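Transcriptional regulator, badm/rrf2 family (Thermincola potens, PDB 4CIC) probably binds DNA through a helix-turn-helix motif as an Rrf2-type transcriptional regulator tied to iron-sulfur cluster biogenesis. Local coordinates at residues D109-V112 and T113-V116. The protein carries 3 engineered substitutions. Numbering follows the deposited sequence. Where two conformers were deposited one is given.
Sequences DFSV and TKSV. Engineered in segment 109-112: Ser111 (natural residue Cys).
Ser111, an engineered residue where the natural sequence has Cys, takes the N-cap position: its OG accepts from Lys114 N at 3.0 Å, nearly straight with an N-H...O angle of 167°. With OG turned away from its own backbone N (chi1 173°), the hydroxyl reaches the N-H of Lys114, and in the conformer given a water bridges it to Thr113 OG1. Val112 O is gripped twice, by Ser115 OG at 2.6 Å and by Val116 N at 3.1 Å. OG, held between the backbone N and carbonyl carbon of Ser115, turns back to meet Val112 O at a C=O...O angle of 124°. Replacing Ser115 with an alanine would probably leave Val112 O with the backbone N-H as its one remaining donor of this pair. Ser111 O completes the turn, accepting from Ser115 N at 3.2 Å. Packing follows: Lys114 CG lies 3.4 Å from Ser111 OG, its extended chain donating from NZ to a water that donates weakly to Asp109 O. Phe110 brings CZ obliquely to within 3.9 Å of Ser115 CB. Val112 and Thr113 pack on Phe19 and Val15 of the second subunit; the arrangement is a serine N-cap just ahead of helix 112-129.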
ATOM      1  N   ASP A 109      -5.215  22.898   8.270  1.00 30.94           N
ATOM      2  CA  ASP A 109      -6.528  22.294   8.395  1.00 31.72           C
ATOM      3  C   ASP A 109      -6.336  20.787   8.469  1.00 26.21           C
ATOM      4  O   ASP A 109      -5.964  20.159   7.476  1.00 30.40           O
ATOM      5  CB  ASP A 109      -7.395  22.653   7.187  1.00 36.54           C
ATOM      6  CG  ASP A 109      -8.572  21.710   7.010  1.00 61.64           C
ATOM      7  OD1 ASP A 109      -9.523  21.786   7.813  1.00 65.02           O
ATOM      8  OD2 ASP A 109      -8.547  20.891   6.063  1.00 81.22           O
ATOM      9  N   PHE A 110      -6.573  20.208   9.642  1.00 26.16           N
ATOM     10  CA  PHE A 110      -6.400  18.761   9.821  1.00 25.03           C
ATOM     11  C   PHE A 110      -7.351  17.967   8.933  1.00 30.73           C
ATOM     12  O   PHE A 110      -8.551  18.286   8.846  1.00 27.82           O
ATOM     13  CB  PHE A 110      -6.578  18.372  11.289  1.00 26.14           C
ATOM     14  CG  PHE A 110      -6.543  16.885  11.542  1.00 28.68           C
ATOM     15  CD1 PHE A 110      -5.351  16.177  11.448  1.00 32.28           C
ATOM     16  CD2 PHE A 110      -7.692  16.201  11.901  1.00 30.83           C
ATOM     17  CE1 PHE A 110      -5.315  14.807  11.699  1.00 26.97           C
ATOM     18  CE2 PHE A 110      -7.658  14.838  12.153  1.00 35.56           C
ATOM     19  CZ  PHE A 110      -6.471  14.140  12.050  1.00 31.50           C
ATOM     20  N   SER A 111      -6.801  16.946   8.270  1.00 25.05           N
ATOM     21  CA  SER A 111      -7.553  16.059   7.400  1.00 22.64           C
ATOM     22  C   SER A 111      -7.655  14.694   8.038  1.00 29.11           C
ATOM     23  O   SER A 111      -6.647  13.980   8.153  1.00 25.07           O
ATOM     24  CB  SER A 111      -6.849  15.903   6.044  1.00 28.31           C
ATOM     25  OG  SER A 111      -7.497  14.920   5.251  1.00 28.40           O
ATOM     26  N   VAL A 112      -8.850  14.301   8.465  1.00 24.84           N
ATOM     27  CA  VAL A 112      -9.016  12.953   8.998  0.59 22.81           C
ATOM     28  C   VAL A 112      -8.767  11.914   7.907  1.00 19.96           C
ATOM     29  O   VAL A 112      -8.278  10.825   8.190  1.00 22.82           O
ATOM     30  CB  VAL A 112     -10.415  12.738   9.625  0.59 23.49           C
ATOM     31  CG1 VAL A 112     -11.471  12.772   8.560  0.59 30.37           C
ATOM     32  CG2 VAL A 112     -10.457  11.413  10.375  0.59 25.09           C
ATOM     33  N   THR A 113      -9.090  12.247   6.651  1.00 21.84           N
ATOM     34  CA  THR A 113      -8.844  11.314   5.546  0.70 20.94           C
ATOM     35  C   THR A 113      -7.349  11.027   5.409  1.00 20.44           C
ATOM     36  O   THR A 113      -6.942   9.867   5.272  1.00 22.99           O
ATOM     37  CB  THR A 113      -9.389  11.827   4.189  0.70 23.92           C
ATOM     38  OG1 THR A 113     -10.807  11.999   4.277  0.70 23.71           O
ATOM     39  CG2 THR A 113      -9.075  10.840   3.048  0.70 21.26           C
ATOM     40  N   LYS A 114      -6.525  12.071   5.458  1.00 23.03           N
ATOM     41  CA  LYS A 114      -5.078  11.832   5.393  1.00 20.43           C
ATOM     42  C   LYS A 114      -4.604  10.981   6.562  1.00 22.41           C
ATOM     43  O   LYS A 114      -3.635  10.219   6.425  1.00 23.41           O
ATOM     44  CB  LYS A 114      -4.281  13.129   5.392  1.00 24.14           C
ATOM     45  CG  LYS A 114      -4.397  13.947   4.125  1.00 33.10           C
ATOM     46  CD  LYS A 114      -3.459  15.134   4.223  1.00 32.85           C
ATOM     47  CE  LYS A 114      -3.655  16.100   3.098  1.00 50.76           C
ATOM     48  NZ  LYS A 114      -2.751  17.275   3.261  1.00 52.25           N
ATOM     49  N   SER A 115      -5.260  11.119   7.715  1.00 20.60           N
ATOM     50  CA  SER A 115      -4.818  10.351   8.879  1.00 22.23           C
ATOM     51  C   SER A 115      -5.094   8.873   8.652  1.00 21.25           C
ATOM     52  O   SER A 115      -4.359   8.011   9.158  1.00 22.52           O
ATOM     53  CB  SER A 115      -5.473  10.848  10.174  1.00 26.52           C
ATOM     54  OG  SER A 115      -6.823  10.419  10.274  1.00 31.72           O
ATOM     55  N   VAL A 116      -6.133   8.575   7.874  1.00 21.83           N
ATOM     56  CA  VAL A 116      -6.407   7.179   7.527  1.00 24.33           C
ATOM     57  C   VAL A 116      -5.263   6.628   6.684  1.00 20.68           C
ATOM     58  O   VAL A 116      -4.783   5.508   6.936  1.00 20.87           O
ATOM     59  CB  VAL A 116      -7.728   7.005   6.764  1.00 24.55           C
ATOM     60  CG1 VAL A 116      -7.916   5.563   6.339  1.00 26.54           C
ATOM     61  CG2 VAL A 116      -8.910   7.433   7.641  1.00 24.16           C
TER
HETATM   62  O   HOH W   1      -3.358  18.558   6.094  1.00 31.43           O
HETATM   63  O   HOH W   2     -10.612  14.805   5.208  1.00 23.56           O